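Side-chain contacts in Sodium/sialic acid symporter SiaT (Proteus mirabilis, PDB 5NV9), which takes up sialic acid across the inner membrane, using the sodium gradient to drive import of N-acetylneuraminic acid together with two sodium ions: residues T225-S230 with S234-L239; L448-G453 with F459-I464; I248-F251 with D256-Q259; I198-K203 with G292-V297. All blocks are in the same frame, centred on the assembly; numbering follows the deposited sequence.

Contact 1: T225-S230 with S234-L239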
loop_
_atom_site.group_PDB
_atom_site.type_symbol
_atom_site.label_atom_id
_atom_site.label_comp_id
_atom_site.label_asym_id
_atom_site.label_seq_id
_atom_site.Cartn_x
_atom_site.Cartn_y
_atom_site.Cartn_z
ATOM N N THR A 225 -0.121 14.552 26.087
ATOM C CA THR A 225 0.530 15.721 25.537
ATOM C C THR A 225 0.385 15.793 24.019
ATOM O O THR A 225 0.580 16.873 23.424
ATOM C CB THR A 225 2.032 15.749 25.882
ATOM O OG1 THR A 225 2.621 14.498 25.547
ATOM C CG2 THR A 225 2.233 15.978 27.366
ATOM N N GLN A 226 0.044 14.672 23.383
ATOM C CA GLN A 226 -0.277 14.681 21.957
ATOM C C GLN A 226 -1.764 14.906 21.627
ATOM O O GLN A 226 -2.146 14.871 20.452
ATOM C CB GLN A 226 0.208 13.392 21.347
ATOM C CG GLN A 226 1.695 13.295 21.413
ATOM C CD GLN A 226 2.364 14.365 20.586
ATOM O OE1 GLN A 226 2.914 15.351 21.113
ATOM N NE2 GLN A 226 2.287 14.206 19.275
ATOM N N TRP A 227 -2.610 15.135 22.623
ATOM C CA TRP A 227 -3.994 15.483 22.349
ATOM C C TRP A 227 -4.043 17.022 22.301
ATOM O O TRP A 227 -4.314 17.675 23.300
ATOM C CB TRP A 227 -4.966 14.901 23.390
ATOM C CG TRP A 227 -6.395 15.259 23.094
ATOM C CD1 TRP A 227 -7.150 16.184 23.750
ATOM C CD2 TRP A 227 -7.236 14.731 22.042
ATOM N NE1 TRP A 227 -8.415 16.260 23.190
ATOM C CE2 TRP A 227 -8.492 15.383 22.142
ATOM C CE3 TRP A 227 -7.056 13.773 21.046
ATOM C CZ2 TRP A 227 -9.543 15.125 21.272
ATOM C CZ3 TRP A 227 -8.122 13.506 20.175
ATOM C CH2 TRP A 227 -9.344 14.185 20.300
ATOM N N ARG A 228 -3.773 17.589 21.129
ATOM C CA ARG A 228 -3.705 19.022 20.980
ATOM C C ARG A 228 -3.788 19.296 19.519
ATOM O O ARG A 228 -3.327 18.497 18.746
ATOM C CB ARG A 228 -2.398 19.584 21.547
ATOM C CG ARG A 228 -1.139 19.064 20.904
ATOM C CD ARG A 228 0.111 19.675 21.525
ATOM N NE ARG A 228 1.256 18.868 21.076
ATOM C CZ ARG A 228 2.119 19.165 20.092
ATOM N NH1 ARG A 228 2.094 20.304 19.441
ATOM N NH2 ARG A 228 3.058 18.287 19.757
ATOM N N TRP A 229 -4.404 20.408 19.130
ATOM C CA TRP A 229 -4.381 20.821 17.740
ATOM C C TRP A 229 -2.965 21.294 17.334
ATOM O O TRP A 229 -2.242 21.919 18.127
ATOM C CB TRP A 229 -5.400 21.976 17.472
ATOM C CG TRP A 229 -5.509 22.161 16.022
ATOM C CD1 TRP A 229 -4.977 23.177 15.260
ATOM C CD2 TRP A 229 -6.060 21.211 15.097
ATOM N NE1 TRP A 229 -5.199 22.922 13.904
ATOM C CE2 TRP A 229 -5.862 21.726 13.788
ATOM C CE3 TRP A 229 -6.695 19.978 15.249
ATOM C CZ2 TRP A 229 -6.305 21.067 12.656
ATOM C CZ3 TRP A 229 -7.110 19.315 14.116
ATOM C CH2 TRP A 229 -6.918 19.865 12.831
ATOM N N SER A 230 -2.602 21.060 16.079
ATOM C CA SER A 230 -1.394 21.642 15.526
ATOM C C SER A 230 -1.571 21.780 14.027
ATOM O O SER A 230 -2.375 21.093 13.424
ATOM C CB SER A 230 -0.180 20.795 15.894
ATOM O OG SER A 230 1.043 21.365 15.457
ATOM N N SER A 234 2.500 16.180 14.294
ATOM C CA SER A 234 1.722 14.999 14.054
ATOM C C SER A 234 1.076 14.538 15.327
ATOM O O SER A 234 1.297 13.431 15.786
ATOM C CB SER A 234 2.626 13.874 13.480
ATOM O OG SER A 234 3.060 14.235 12.158
ATOM N N THR A 235 0.219 15.382 15.844
ATOM C CA THR A 235 -0.554 15.096 17.053
ATOM C C THR A 235 -1.727 14.157 16.718
ATOM O O THR A 235 -1.968 13.812 15.553
ATOM C CB THR A 235 -1.054 16.432 17.585
ATOM O OG1 THR A 235 -1.941 16.976 16.626
ATOM C CG2 THR A 235 0.170 17.428 17.798
ATOM N N ILE A 236 -2.467 13.774 17.738
ATOM C CA ILE A 236 -3.553 12.839 17.602
ATOM C C ILE A 236 -4.686 13.331 16.673
ATOM O O ILE A 236 -5.158 12.589 15.824
ATOM C CB ILE A 236 -4.084 12.400 18.991
ATOM C CG1 ILE A 236 -3.083 11.436 19.684
ATOM C CG2 ILE A 236 -5.437 11.731 18.815
ATOM C CD1 ILE A 236 -3.185 11.401 21.214
ATOM N N PRO A 237 -5.161 14.572 16.864
ATOM C CA PRO A 237 -6.130 15.133 15.891
ATOM C C PRO A 237 -5.617 15.212 14.443
ATOM O O PRO A 237 -6.344 14.835 13.512
ATOM C CB PRO A 237 -6.378 16.550 16.430
ATOM C CG PRO A 237 -6.065 16.452 17.886
ATOM C CD PRO A 237 -4.942 15.472 18.012
ATOM N N VAL A 238 -4.372 15.652 14.249
ATOM C CA VAL A 238 -3.771 15.734 12.874
ATOM C C VAL A 238 -3.673 14.385 12.144
ATOM O O VAL A 238 -4.112 14.215 10.998
ATOM C CB VAL A 238 -2.405 16.434 12.947
ATOM C CG1 VAL A 238 -1.751 16.486 11.568
ATOM C CG2 VAL A 238 -2.617 17.838 13.516
ATOM N N LEU A 239 -3.121 13.386 12.832
ATOM C CA LEU A 239 -3.043 12.063 12.264
ATOM C C LEU A 239 -4.434 11.376 12.104
ATOM O O LEU A 239 -4.613 10.614 11.176
ATOM C CB LEU A 239 -2.035 11.184 13.016
ATOM C CG LEU A 239 -2.391 10.815 14.433
ATOM C CD1 LEU A 239 -3.352 9.650 14.393
ATOM C CD2 LEU A 239 -1.163 10.431 15.264
HETATM O O HOH W 1 0.662 11.837 18.081
#
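Arg228 lays its guanidinium flat over the methyl group of Thr235: Thr235 CG2 stands 3.5 Å from Arg228 CZ, above the centre of the plane, and the two side chains cross at about a right angle. Bonds at the rim keep the plane in this pose. NE reaches Thr225 O and NH2 reaches Gln226 OE1, both acceptors lying in the guanidinium plane, while NH1 forms a salt bridge with Asp233. An arginine suits the place because its face tolerates a methyl while its N-H groups bond outward at the edges. With chi1 at 64°, Thr235 turns OG1 between its own backbone N and carbonyl carbon, from where it donates to Arg228 O at 3.0 Å, nearly along the C=O axis. Thr235 is the N-cap of the helix, and the next residue adds a nearly straight bond, Ile236 N to Gln226 O, 2.9 Å at 172°. A water joins Gln226 NE2 to Ser234 O. The indoles carry the apolar half. Ile236 CG2 meets the edge of Trp227, in the ring plane and 3.4 Å from CE3, whereas Pro237 CG lies over one face of that ring, toward its rim. Trp229 slides past Pro237 in the opposite direction, with Trp229 CE3 3.6 Å from Pro237 CB; proline fits the first helical turn, which asks no N-H of it. The periplasmic loop that follows helix 207-217 thus folds over the start of transmembrane helix 236-253, whose Val238 and Leu239 pack on Phe459 of helix 459-475.

Contact 2: L448-G453 with F459-I464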
loop_
_atom_site.group_PDB
_atom_site.type_symbol
_atom_site.label_atom_id
_atom_site.label_comp_id
_atom_site.label_asym_id
_atom_site.label_seq_id
_atom_site.Cartn_x
_atom_site.Cartn_y
_atom_site.Cartn_z
ATOM N N LEU A 448 -0.090 22.347 -3.908
ATOM C CA LEU A 448 1.277 22.842 -4.189
ATOM C C LEU A 448 1.580 23.983 -3.196
ATOM O O LEU A 448 2.681 24.047 -2.635
ATOM C CB LEU A 448 1.439 23.376 -5.625
ATOM C CG LEU A 448 1.264 22.407 -6.773
ATOM C CD1 LEU A 448 1.107 23.214 -8.068
ATOM C CD2 LEU A 448 2.446 21.420 -6.796
ATOM N N ALA A 449 0.609 24.888 -2.994
ATOM C CA ALA A 449 0.727 25.910 -1.903
ATOM C C ALA A 449 1.063 25.291 -0.523
ATOM O O ALA A 449 1.999 25.778 0.172
ATOM C CB ALA A 449 -0.536 26.735 -1.801
ATOM N N ALA A 450 0.322 24.237 -0.129
ATOM C CA ALA A 450 0.516 23.552 1.186
ATOM C C ALA A 450 1.917 22.997 1.330
ATOM O O ALA A 450 2.582 23.232 2.337
ATOM C CB ALA A 450 -0.474 22.406 1.384
ATOM N N ARG A 451 2.354 22.302 0.283
ATOM C CA ARG A 451 3.554 21.514 0.309
ATOM C C ARG A 451 4.764 22.392 0.170
ATOM O O ARG A 451 5.717 22.193 0.912
ATOM C CB ARG A 451 3.558 20.474 -0.819
ATOM C CG ARG A 451 4.896 19.830 -1.124
ATOM C CD ARG A 451 5.325 18.928 0.023
ATOM N NE ARG A 451 6.614 18.382 -0.310
ATOM C CZ ARG A 451 7.764 19.035 -0.202
ATOM N NH1 ARG A 451 7.804 20.264 0.315
ATOM N NH2 ARG A 451 8.892 18.449 -0.594
ATOM N N TYR A 452 4.724 23.364 -0.759
ATOM C CA TYR A 452 5.904 24.150 -1.103
ATOM C C TYR A 452 5.916 25.575 -0.533
ATOM O O TYR A 452 6.977 26.196 -0.438
ATOM C CB TYR A 452 6.113 24.168 -2.612
ATOM C CG TYR A 452 6.319 22.822 -3.225
ATOM C CD1 TYR A 452 7.436 22.027 -2.892
ATOM C CD2 TYR A 452 5.404 22.305 -4.140
ATOM C CE1 TYR A 452 7.595 20.733 -3.432
ATOM C CE2 TYR A 452 5.581 21.031 -4.715
ATOM C CZ TYR A 452 6.685 20.250 -4.363
ATOM O OH TYR A 452 6.848 18.976 -4.918
ATOM N N GLY A 453 4.778 26.089 -0.089
ATOM C CA GLY A 453 4.750 27.461 0.452
ATOM C C GLY A 453 4.235 27.511 1.878
ATOM O O GLY A 453 3.714 28.523 2.336
ATOM N N PHE A 459 0.300 15.455 6.905
ATOM C CA PHE A 459 -1.041 14.891 7.053
ATOM C C PHE A 459 -2.157 15.759 6.469
ATOM O O PHE A 459 -3.244 15.246 6.175
ATOM C CB PHE A 459 -1.390 14.528 8.503
ATOM C CG PHE A 459 -0.826 13.204 8.952
ATOM C CD1 PHE A 459 -1.213 12.015 8.349
ATOM C CD2 PHE A 459 0.135 13.161 9.979
ATOM C CE1 PHE A 459 -0.701 10.782 8.780
ATOM C CE2 PHE A 459 0.630 11.947 10.432
ATOM C CZ PHE A 459 0.225 10.756 9.818
ATOM N N PHE A 460 -1.886 17.041 6.294
ATOM C CA PHE A 460 -2.867 17.940 5.730
ATOM C C PHE A 460 -2.974 17.905 4.206
ATOM O O PHE A 460 -3.943 18.414 3.678
ATOM C CB PHE A 460 -2.571 19.341 6.199
ATOM C CG PHE A 460 -2.978 19.579 7.629
ATOM C CD1 PHE A 460 -4.271 19.424 8.010
ATOM C CD2 PHE A 460 -2.033 19.928 8.603
ATOM C CE1 PHE A 460 -4.673 19.607 9.349
ATOM C CE2 PHE A 460 -2.423 20.150 9.904
ATOM C CZ PHE A 460 -3.746 19.985 10.288
ATOM N N TYR A 461 -1.951 17.386 3.515
ATOM C CA TYR A 461 -1.915 17.414 2.074
ATOM C C TYR A 461 -3.106 16.675 1.466
ATOM O O TYR A 461 -3.721 17.197 0.532
ATOM C CB TYR A 461 -0.625 16.852 1.485
ATOM C CG TYR A 461 0.682 17.491 1.939
ATOM C CD1 TYR A 461 0.727 18.735 2.508
ATOM C CD2 TYR A 461 1.871 16.833 1.756
ATOM C CE1 TYR A 461 1.921 19.303 2.912
ATOM C CE2 TYR A 461 3.065 17.375 2.192
ATOM C CZ TYR A 461 3.064 18.611 2.753
ATOM O OH TYR A 461 4.202 19.162 3.174
ATOM N N GLY A 462 -3.441 15.507 2.012
ATOM C CA GLY A 462 -4.541 14.681 1.490
ATOM C C GLY A 462 -5.906 15.309 1.708
ATOM O O GLY A 462 -6.738 15.310 0.804
ATOM N N VAL A 463 -6.121 15.858 2.904
ATOM C CA VAL A 463 -7.384 16.463 3.319
ATOM C C VAL A 463 -7.678 17.700 2.420
ATOM O O VAL A 463 -8.777 17.885 1.898
ATOM C CB VAL A 463 -7.303 16.958 4.809
ATOM C CG1 VAL A 463 -8.692 17.356 5.301
ATOM C CG2 VAL A 463 -6.726 15.887 5.730
ATOM N N ILE A 464 -6.636 18.514 2.220
ATOM C CA ILE A 464 -6.702 19.754 1.437
ATOM C C ILE A 464 -7.033 19.382 0.004
ATOM O O ILE A 464 -7.911 19.972 -0.602
ATOM C CB ILE A 464 -5.362 20.554 1.521
ATOM C CG1 ILE A 464 -5.335 21.377 2.845
ATOM C CG2 ILE A 464 -5.172 21.487 0.328
ATOM C CD1 ILE A 464 -3.987 21.886 3.288
HETATM O O HOH W 2 4.260 21.655 4.236
#
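Ala450 is the first residue of 448-453 to meet the other helix. Its CB lies 4.0 Å from Tyr461 CD1 and equally far from Ile464 CD1, and so small a side chain lets the tyrosine ring reach the backbone, while the isoleucine stops at the methyl. Its carbonyl is linked to the same tyrosine through a water, 3.0 Å from Ala450 O and 2.7 Å from Tyr461 OH; the water lies in the plane of the phenol ring, at its edge. Ser454 OG also bonds to that carbonyl. Arg451 follows. Its CB lies over one face of the Tyr461 ring; with CG anti to the backbone N (chi1 165°) and a bend at chi2, CD comes to 3.4 Å from Tyr461 OH. Guanidinium and ring planes are 14° apart. On the other side Tyr452 lies against the same arginine, with Arg451 CG over its ring, so the aliphatic part of Arg451 runs between two tyrosines. The two helical segments form an antiparallel hairpin, their axes 9.7 Å apart at closest and 175° between directions. Around this hairpin, Arg451 and Tyr452 touch Ser409 of helix 405-412, while Phe459 and Val463 face helix 236-253.

Contact 3: I248-F251 with D256-Q259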
loop_
_atom_site.group_PDB
_atom_site.type_symbol
_atom_site.label_atom_id
_atom_site.label_comp_id
_atom_site.label_asym_id
_atom_site.label_seq_id
_atom_site.Cartn_x
_atom_site.Cartn_y
_atom_site.Cartn_z
ATOM N N ILE A 248 -9.399 6.733 3.047
ATOM C CA ILE A 248 -10.396 6.861 2.012
ATOM C C ILE A 248 -9.680 6.744 0.654
ATOM O O ILE A 248 -10.160 6.075 -0.281
ATOM C CB ILE A 248 -11.205 8.150 2.126
ATOM C CG1 ILE A 248 -12.052 8.093 3.408
ATOM C CG2 ILE A 248 -12.177 8.282 0.985
ATOM C CD1 ILE A 248 -12.357 9.487 3.959
ATOM N N GLN A 249 -8.554 7.401 0.518
ATOM C CA GLN A 249 -7.788 7.247 -0.755
ATOM C C GLN A 249 -7.535 5.778 -1.043
ATOM O O GLN A 249 -7.779 5.271 -2.150
ATOM C CB GLN A 249 -6.467 7.982 -0.677
ATOM C CG GLN A 249 -5.642 7.750 -1.923
ATOM C CD GLN A 249 -4.399 8.616 -1.986
ATOM O OE1 GLN A 249 -4.385 9.768 -1.552
ATOM N NE2 GLN A 249 -3.364 8.087 -2.592
ATOM N N GLN A 250 -7.008 5.102 -0.055
ATOM C CA GLN A 250 -6.528 3.677 -0.234
ATOM C C GLN A 250 -7.648 2.731 -0.648
ATOM O O GLN A 250 -7.470 1.931 -1.543
ATOM C CB GLN A 250 -5.860 3.175 1.047
ATOM C CG GLN A 250 -5.273 1.757 1.021
ATOM C CD GLN A 250 -4.114 1.621 0.049
ATOM O OE1 GLN A 250 -2.937 1.707 0.441
ATOM N NE2 GLN A 250 -4.437 1.427 -1.236
ATOM N N PHE A 251 -8.816 2.889 -0.033
ATOM C CA PHE A 251 -9.929 1.984 -0.217
ATOM C C PHE A 251 -11.000 2.361 -1.215
ATOM O O PHE A 251 -11.822 1.486 -1.523
ATOM C CB PHE A 251 -10.512 1.614 1.175
ATOM C CG PHE A 251 -9.536 0.838 2.006
ATOM C CD1 PHE A 251 -9.442 -0.544 1.877
ATOM C CD2 PHE A 251 -8.644 1.492 2.862
ATOM C CE1 PHE A 251 -8.508 -1.265 2.611
ATOM C CE2 PHE A 251 -7.697 0.777 3.604
ATOM C CZ PHE A 251 -7.645 -0.606 3.470
ATOM N N ASP A 256 -4.958 -0.521 -6.795
ATOM C CA ASP A 256 -4.395 -1.774 -6.214
ATOM C C ASP A 256 -5.368 -2.458 -5.223
ATOM O O ASP A 256 -5.437 -3.681 -5.180
ATOM C CB ASP A 256 -2.988 -1.568 -5.612
ATOM C CG ASP A 256 -2.951 -0.515 -4.511
ATOM O OD1 ASP A 256 -3.782 0.482 -4.485
ATOM O OD2 ASP A 256 -2.036 -0.680 -3.667
ATOM N N VAL A 257 -6.139 -1.670 -4.469
ATOM C CA VAL A 257 -7.151 -2.207 -3.583
ATOM C C VAL A 257 -8.512 -2.446 -4.298
ATOM O O VAL A 257 -9.098 -3.546 -4.242
ATOM C CB VAL A 257 -7.269 -1.324 -2.350
ATOM C CG1 VAL A 257 -8.519 -1.692 -1.546
ATOM C CG2 VAL A 257 -6.043 -1.521 -1.474
ATOM N N VAL A 258 -8.957 -1.446 -5.042
ATOM C CA VAL A 258 -10.248 -1.464 -5.689
ATOM C C VAL A 258 -10.373 -2.640 -6.628
ATOM O O VAL A 258 -11.422 -3.254 -6.753
ATOM C CB VAL A 258 -10.549 -0.128 -6.471
ATOM C CG1 VAL A 258 -11.840 -0.275 -7.226
ATOM C CG2 VAL A 258 -10.708 1.033 -5.526
ATOM N N GLN A 259 -9.296 -2.978 -7.298
ATOM C CA GLN A 259 -9.260 -4.210 -8.114
ATOM C C GLN A 259 -9.691 -5.487 -7.387
ATOM O O GLN A 259 -10.307 -6.381 -7.992
ATOM C CB GLN A 259 -7.843 -4.398 -8.654
ATOM C CG GLN A 259 -7.781 -4.927 -10.067
ATOM C CD GLN A 259 -6.352 -5.181 -10.480
ATOM O OE1 GLN A 259 -5.460 -4.454 -10.024
ATOM N NE2 GLN A 259 -6.110 -6.230 -11.309
HETATM O O HOH W 3 -1.483 0.840 -1.683
#
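Val257 packs tightly against Gln250 and Phe251. Its CB comes to 3.4 Å from Gln250 O, and its CG2 equally close to Gln250 NE2. Its CG1 lies 3.7 Å from Phe251 CD1, approaching that ring obliquely. A beta-branched residue fits here because its two methyls part to serve two neighbours: CG1, anti to the backbone N (chi1 168°), takes the phenyl, and CG2 the amide. Gln250 O, in a wider pi-type turn, is buried by this packing without a hydrogen-bond partner. Val258 adds only a loose touch of CG2 on Phe251 O. The direct polar contact is looser: Gln250 NE2 makes a weak bond to Asp256 OD1, 3.4 Å long and bent to 131°, with the amide and carboxylate planes 52° apart; OD1 has a further partner in Ser254 OG. By contrast a short water bridge donates to Gln250 OE1 at 2.7 Å and to Asp256 OD2 at 2.6 Å. The side chain of Gln250 lies about 4 Å from the bound sialic acid, and that of Asp256 as close to Ser346, a sodium ligand. The water-joined pair thus lies between substrate and sodium-site shell, and the water's donation to OE1, with the weak NE2 bond, is consistent with the modelled amide orientation.

Contact 4: I198-K203 with G292-V297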
loop_
_atom_site.group_PDB
_atom_site.type_symbol
_atom_site.label_atom_id
_atom_site.label_comp_id
_atom_site.label_asym_id
_atom_site.label_seq_id
_atom_site.Cartn_x
_atom_site.Cartn_y
_atom_site.Cartn_z
ATOM N N ILE A 198 7.010 -12.425 20.300
ATOM C CA ILE A 198 7.248 -13.511 21.246
ATOM C C ILE A 198 8.704 -13.700 21.703
ATOM O O ILE A 198 8.973 -13.817 22.919
ATOM C CB ILE A 198 6.695 -14.835 20.679
ATOM C CG1 ILE A 198 5.168 -14.761 20.704
ATOM C CG2 ILE A 198 7.178 -16.034 21.524
ATOM C CD1 ILE A 198 4.518 -15.752 19.777
HETATM N N MSE A 199 9.608 -13.723 20.730
HETATM C CA MSE A 199 11.004 -13.856 20.965
HETATM C C MSE A 199 11.584 -12.715 21.748
HETATM O O MSE A 199 12.482 -12.949 22.584
HETATM C CB MSE A 199 11.782 -13.984 19.646
HETATM C CG MSE A 199 11.215 -15.200 18.858
HETATM SE SE MSE A 199 12.612 -16.476 18.245
HETATM C CE MSE A 199 13.316 -16.649 20.085
ATOM N N ILE A 200 11.156 -11.484 21.455
ATOM C CA ILE A 200 11.634 -10.351 22.228
ATOM C C ILE A 200 11.092 -10.482 23.653
ATOM O O ILE A 200 11.807 -10.193 24.586
ATOM C CB ILE A 200 11.222 -8.958 21.686
ATOM C CG1 ILE A 200 11.740 -8.721 20.282
ATOM C CG2 ILE A 200 11.795 -7.866 22.603
ATOM C CD1 ILE A 200 11.007 -7.598 19.562
ATOM N N CYS A 201 9.850 -10.911 23.827
ATOM C CA CYS A 201 9.335 -11.098 25.200
ATOM C C CYS A 201 10.175 -12.084 26.001
ATOM O O CYS A 201 10.405 -11.833 27.187
ATOM C CB CYS A 201 7.897 -11.604 25.266
ATOM S SG CYS A 201 6.598 -10.468 24.812
ATOM N N PHE A 202 10.637 -13.163 25.357
ATOM C CA PHE A 202 11.472 -14.177 26.024
ATOM C C PHE A 202 12.852 -13.657 26.335
ATOM O O PHE A 202 13.505 -14.186 27.190
ATOM C CB PHE A 202 11.529 -15.471 25.243
ATOM C CG PHE A 202 10.329 -16.367 25.481
ATOM C CD1 PHE A 202 10.270 -17.186 26.603
ATOM C CD2 PHE A 202 9.265 -16.398 24.589
ATOM C CE1 PHE A 202 9.174 -18.014 26.824
ATOM C CE2 PHE A 202 8.160 -17.220 24.793
ATOM C CZ PHE A 202 8.111 -18.023 25.922
ATOM N N LYS A 203 13.303 -12.618 25.668
ATOM C CA LYS A 203 14.629 -12.032 25.957
ATOM C C LYS A 203 14.642 -10.808 26.891
ATOM O O LYS A 203 15.693 -10.318 27.252
ATOM C CB LYS A 203 15.315 -11.656 24.664
ATOM C CG LYS A 203 15.441 -12.860 23.784
ATOM C CD LYS A 203 16.193 -12.515 22.531
ATOM C CE LYS A 203 17.534 -13.217 22.508
ATOM N NZ LYS A 203 17.367 -14.460 21.718
ATOM N N GLY A 292 8.228 -2.507 18.418
ATOM C CA GLY A 292 9.000 -1.309 18.749
ATOM C C GLY A 292 9.042 -1.035 20.225
ATOM O O GLY A 292 10.071 -0.730 20.760
ATOM N N SER A 293 7.931 -1.184 20.913
ATOM C CA SER A 293 7.954 -1.067 22.351
ATOM C C SER A 293 8.809 -2.134 23.062
ATOM O O SER A 293 9.578 -1.841 24.012
ATOM C CB SER A 293 6.503 -1.096 22.845
ATOM O OG SER A 293 5.811 0.027 22.346
ATOM N N ALA A 294 8.671 -3.376 22.602
ATOM C CA ALA A 294 9.527 -4.482 23.090
ATOM C C ALA A 294 10.978 -4.250 22.881
ATOM O O ALA A 294 11.766 -4.511 23.799
ATOM C CB ALA A 294 9.113 -5.821 22.505
ATOM N N LEU A 295 11.364 -3.753 21.698
ATOM C CA LEU A 295 12.764 -3.554 21.392
ATOM C C LEU A 295 13.360 -2.455 22.212
ATOM O O LEU A 295 14.555 -2.501 22.507
ATOM C CB LEU A 295 12.984 -3.219 19.918
ATOM C CG LEU A 295 12.799 -4.388 18.927
ATOM C CD1 LEU A 295 12.821 -3.925 17.527
ATOM C CD2 LEU A 295 13.827 -5.465 19.102
ATOM N N PHE A 296 12.535 -1.422 22.475
ATOM C CA PHE A 296 12.900 -0.309 23.310
ATOM C C PHE A 296 13.262 -0.806 24.713
ATOM O O PHE A 296 14.312 -0.424 25.262
ATOM C CB PHE A 296 11.757 0.696 23.364
ATOM C CG PHE A 296 11.847 1.621 24.509
ATOM C CD1 PHE A 296 12.765 2.620 24.503
ATOM C CD2 PHE A 296 11.010 1.471 25.575
ATOM C CE1 PHE A 296 12.891 3.489 25.571
ATOM C CE2 PHE A 296 11.129 2.329 26.662
ATOM C CZ PHE A 296 12.073 3.331 26.665
ATOM N N VAL A 297 12.387 -1.638 25.297
ATOM C CA VAL A 297 12.673 -2.249 26.597
ATOM C C VAL A 297 13.905 -3.144 26.530
ATOM O O VAL A 297 14.773 -3.074 27.395
ATOM C CB VAL A 297 11.477 -2.966 27.173
ATOM C CG1 VAL A 297 11.824 -3.564 28.521
ATOM C CG2 VAL A 297 10.333 -1.992 27.319
#
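Ile200 meets Ala294 and Leu295 with no flat group between them, for the two phenyl rings of these segments lie off the interface. Phe202 has Ile198 CG2 at its edge, in the ring plane, and Phe296 has Ser293 O in the same relation; Phe296 also makes a cation-pi contact with Lys220. The side chains that meet are all aliphatic. Ile200 sends out its two branches to different partners. CG2, anti to the backbone N, presses on the methyl of Ala294, with Ile200 CG2 and Ala294 CB 3.4 Å apart, closer than two methyls normally sit, and it also lies 3.6 Å from Ala294 O. The longer branch ends in CD1, which is 3.6 Å from Leu295 CD2, the two side chains crossing at about a right angle. Alanine suits the nearest approach of the backbones, where its CA is 6.3 Å from that of Ile200, and leucine supplies reach beside it. In this LeuT-fold symporter the contact joins the periplasmic ends of two long helices, 155-203 and 267-301, each of which emerges from the membrane near here. No hydrogen bond crosses between the two segments. Phe319 of helix 315-323 touches both Ile200 and Leu295, and Ile211 of helix 207-217 packs on Ala294. Beyond the apolar patch, Lys203 NZ bonds to Glu323 O, and Ser293 OG pairs with Trp76 NE1.

Overall arrangement
Along the chain, contact 4 brackets contacts 1 and 3, which follow each other between its two segments, and contact 2 comes last, near the C-terminal end. Contacts 1 and 3 share helix 236-253, one at its periplasmic start and the other at its cytoplasmic end, their centres about 26 Å apart. Contacts 1 and 2 lie about 17 Å apart between centres and touch, where Phe459 and Phe460 pack on Trp229, Ser230, Ser234 and Val238. Contact 4 is remote, its centre about 27 to 37 Å from the others. Contact 3, about 9 Å from the chain's centre, lies beside the substrate and near one sodium site; contact 1 packs a periplasmic loop on a helix, and contacts 2 and 4 pack helix on helix, away from the sites.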